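Local coordinates for beta-glucuronidase (uncultured Clostridium sp., PDB 6U7J), which hydrolyses beta-glucuronides as a gut microbial glycoside hydrolase of family 2, probably including the glucuronide conjugates of estrogens, at residues L147-L152 and D382-K387. Numbering follows the deposited sequence.
Sequences LEWDCL and DKVNEK
The aliphatic chain of K383 runs alongside the indole of W149, both leading out in one direction, an instance of a lysine packing through its methylenes rather than its charge. K383 CG sits over the ring face, 3.7 Å from the centroid of the six-membered ring and 18° off its normal, a CH-pi contact. Its chain runs on extended through CD, which approaches W149 CZ2 at 3.5 Å, and bends only at the last torsion (chi4 69°), carrying NZ away from the indole. At the root of the tryptophan, W149 CB meets K383 O at 3.4 Å, while V384 CG2 reaches W149 CE3 at 4.1 Å, the valine set crosswise to the indole. The contact joins the sugar-binding domain to the TIM-barrel domain of a family 2 glycosidase: a type I turn, E148 to C151, against the loop that leads into helix 386-403 and the helix's first turn. N385 caps that helix, its OD1 accepting from K387 N at 2.9 Å with the donor above the carbonyl plane. On the first turn of the helix, K387 CB touches D150 CB at 3.8 Å. From the same beta turn, W149 O is hydrogen-bonded to T388 OG1.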
ATOM      1  N   LEU B 147      -1.840  23.824  26.338  1.00 37.09           N
ATOM      2  CA  LEU B 147      -2.749  24.829  25.808  1.00 34.71           C
ATOM      3  C   LEU B 147      -3.924  24.969  26.758  1.00 37.74           C
ATOM      4  O   LEU B 147      -4.473  23.966  27.227  1.00 33.17           O
ATOM      5  CB  LEU B 147      -3.243  24.467  24.407  1.00 34.21           C
ATOM      6  CG  LEU B 147      -2.199  24.479  23.291  1.00 33.03           C
ATOM      7  CD1 LEU B 147      -2.822  23.912  22.014  1.00 32.59           C
ATOM      8  CD2 LEU B 147      -1.612  25.899  23.060  1.00 30.40           C
ATOM      9  N   GLU B 148      -4.284  26.210  27.055  1.00 36.55           N
ATOM     10  CA  GLU B 148      -5.400  26.538  27.929  1.00 38.90           C
ATOM     11  C   GLU B 148      -6.402  27.392  27.161  1.00 36.92           C
ATOM     12  O   GLU B 148      -6.215  27.692  25.981  1.00 36.33           O
ATOM     13  CB  GLU B 148      -4.919  27.265  29.191  1.00 41.09           C
ATOM     14  CG  GLU B 148      -4.064  26.415  30.105  1.00 44.41           C
ATOM     15  CD  GLU B 148      -4.874  25.494  30.993  1.00 49.78           C
ATOM     16  OE1 GLU B 148      -6.003  25.100  30.606  1.00 52.35           O
ATOM     17  OE2 GLU B 148      -4.379  25.165  32.097  1.00 60.27           O
ATOM     18  N   TRP B 149      -7.474  27.788  27.858  1.00 38.10           N
ATOM     19  CA  TRP B 149      -8.563  28.528  27.229  1.00 37.95           C
ATOM     20  C   TRP B 149      -8.150  29.913  26.764  1.00 34.90           C
ATOM     21  O   TRP B 149      -8.867  30.504  25.954  1.00 35.77           O
ATOM     22  CB  TRP B 149      -9.744  28.647  28.185  1.00 38.39           C
ATOM     23  CG  TRP B 149     -10.457  27.344  28.401  1.00 40.60           C
ATOM     24  CD1 TRP B 149     -10.478  26.597  29.541  1.00 39.45           C
ATOM     25  CD2 TRP B 149     -11.254  26.638  27.442  1.00 37.85           C
ATOM     26  NE1 TRP B 149     -11.240  25.470  29.353  1.00 42.11           N
ATOM     27  CE2 TRP B 149     -11.727  25.470  28.073  1.00 40.68           C
ATOM     28  CE3 TRP B 149     -11.617  26.884  26.115  1.00 41.67           C
ATOM     29  CZ2 TRP B 149     -12.544  24.542  27.420  1.00 41.76           C
ATOM     30  CZ3 TRP B 149     -12.428  25.964  25.464  1.00 45.90           C
ATOM     31  CH2 TRP B 149     -12.884  24.805  26.123  1.00 46.67           C
ATOM     32  N   ASP B 150      -7.021  30.443  27.247  1.00 31.74           N
ATOM     33  CA  ASP B 150      -6.526  31.743  26.806  1.00 33.57           C
ATOM     34  C   ASP B 150      -5.243  31.627  25.999  1.00 36.56           C
ATOM     35  O   ASP B 150      -4.518  32.616  25.840  1.00 37.32           O
ATOM     36  CB  ASP B 150      -6.333  32.700  27.985  1.00 38.24           C
ATOM     37  CG  ASP B 150      -5.323  32.193  29.005  1.00 45.02           C
ATOM     38  OD1 ASP B 150      -4.888  31.028  28.907  1.00 44.27           O
ATOM     39  OD2 ASP B 150      -4.968  32.966  29.921  1.00 54.87           O
ATOM     40  N   CYS B 151      -4.949  30.437  25.485  1.00 38.73           N
ATOM     41  CA  CYS B 151      -3.906  30.246  24.491  1.00 33.26           C
ATOM     42  C   CYS B 151      -4.548  30.221  23.113  1.00 33.60           C
ATOM     43  O   CYS B 151      -5.761  30.066  22.972  1.00 32.89           O
ATOM     44  CB  CYS B 151      -3.148  28.940  24.743  1.00 36.33           C
ATOM     45  SG  CYS B 151      -2.361  28.854  26.376  1.00 34.30           S
ATOM     46  N   LEU B 152      -3.707  30.342  22.094  1.00 33.76           N
ATOM     47  CA  LEU B 152      -4.117  30.179  20.703  1.00 35.58           C
ATOM     48  C   LEU B 152      -3.101  29.265  20.027  1.00 33.75           C
ATOM     49  O   LEU B 152      -1.922  29.647  19.892  1.00 30.19           O
ATOM     50  CB  LEU B 152      -4.208  31.524  19.983  1.00 31.50           C
ATOM     51  CG  LEU B 152      -5.169  32.575  20.537  1.00 33.01           C
ATOM     52  CD1 LEU B 152      -5.114  33.780  19.636  1.00 34.36           C
ATOM     53  CD2 LEU B 152      -6.608  32.061  20.618  1.00 32.97           C
ATOM     54  N   ASP B 382     -15.558  31.207  32.150  1.00 48.01           N
ATOM     55  CA  ASP B 382     -14.480  30.311  32.537  1.00 50.58           C
ATOM     56  C   ASP B 382     -13.783  29.647  31.347  1.00 49.90           C
ATOM     57  O   ASP B 382     -12.979  28.733  31.555  1.00 49.06           O
ATOM     58  CB  ASP B 382     -15.005  29.244  33.506  1.00 51.87           C
ATOM     59  CG  ASP B 382     -16.325  28.629  33.055  1.00 64.29           C
ATOM     60  OD1 ASP B 382     -16.908  29.106  32.046  1.00 56.80           O
ATOM     61  OD2 ASP B 382     -16.783  27.667  33.717  1.00 72.49           O
ATOM     62  N   LYS B 383     -14.054  30.084  30.110  1.00 43.84           N
ATOM     63  CA  LYS B 383     -13.409  29.480  28.947  1.00 41.41           C
ATOM     64  C   LYS B 383     -12.848  30.541  28.005  1.00 36.76           C
ATOM     65  O   LYS B 383     -11.911  31.249  28.372  1.00 41.26           O
ATOM     66  CB  LYS B 383     -14.386  28.554  28.216  1.00 43.23           C
ATOM     67  CG  LYS B 383     -14.652  27.242  28.967  1.00 44.10           C
ATOM     68  CD  LYS B 383     -15.524  26.295  28.163  1.00 46.14           C
ATOM     69  CE  LYS B 383     -15.948  25.094  28.988  1.00 49.36           C
ATOM     70  NZ  LYS B 383     -16.898  25.487  30.057  1.00 56.46           N
ATOM     71  N   VAL B 384     -13.383  30.663  26.792  1.00 37.28           N
ATOM     72  CA  VAL B 384     -12.951  31.730  25.892  1.00 40.93           C
ATOM     73  C   VAL B 384     -13.601  33.020  26.385  1.00 41.15           C
ATOM     74  O   VAL B 384     -14.812  33.204  26.237  1.00 41.12           O
ATOM     75  CB  VAL B 384     -13.313  31.442  24.428  1.00 41.73           C
ATOM     76  CG1 VAL B 384     -12.978  32.648  23.551  1.00 32.45           C
ATOM     77  CG2 VAL B 384     -12.593  30.177  23.919  1.00 37.01           C
ATOM     78  N   ASN B 385     -12.798  33.907  26.971  1.00 38.57           N
ATOM     79  CA  ASN B 385     -13.310  35.060  27.721  1.00 42.46           C
ATOM     80  C   ASN B 385     -12.469  36.298  27.391  1.00 39.49           C
ATOM     81  O   ASN B 385     -11.742  36.334  26.391  1.00 40.02           O
ATOM     82  CB  ASN B 385     -13.342  34.722  29.226  1.00 39.62           C
ATOM     83  CG  ASN B 385     -11.963  34.434  29.785  1.00 39.25           C
ATOM     84  OD1 ASN B 385     -10.952  34.786  29.182  1.00 39.21           O
ATOM     85  ND2 ASN B 385     -11.915  33.788  30.940  1.00 39.69           N
ATOM     86  N   GLU B 386     -12.568  37.336  28.246  1.00 38.31           N
ATOM     87  CA  GLU B 386     -11.931  38.638  28.002  1.00 38.75           C
ATOM     88  C   GLU B 386     -10.424  38.485  27.810  1.00 40.52           C
ATOM     89  O   GLU B 386      -9.769  39.349  27.214  1.00 40.71           O
ATOM     90  CB  GLU B 386     -12.219  39.591  29.180  1.00 41.18           C
ATOM     91  CG  GLU B 386     -11.480  39.217  30.487  1.00 50.17           C
ATOM     92  CD  GLU B 386     -11.226  40.404  31.436  1.00 63.41           C
ATOM     93  OE1 GLU B 386     -10.823  40.151  32.601  1.00 63.42           O
ATOM     94  OE2 GLU B 386     -11.418  41.579  31.022  1.00 59.18           O
ATOM     95  N   LYS B 387      -9.888  37.375  28.312  1.00 46.50           N
ATOM     96  CA  LYS B 387      -8.490  37.005  28.291  1.00 44.17           C
ATOM     97  C   LYS B 387      -8.000  36.540  26.970  1.00 42.95           C
ATOM     98  O   LYS B 387      -6.967  37.010  26.468  1.00 39.95           O
ATOM     99  CB  LYS B 387      -8.197  35.823  29.202  1.00 52.11           C
ATOM    100  CG  LYS B 387      -7.937  36.393  30.423  1.00 55.29           C
ATOM    101  CD  LYS B 387      -6.992  37.416  30.169  1.00 61.55           C
ATOM    102  CE  LYS B 387      -7.524  38.342  31.162  1.00 73.31           C
ATOM    103  NZ  LYS B 387      -7.011  37.638  32.424  1.00 77.57           N
TER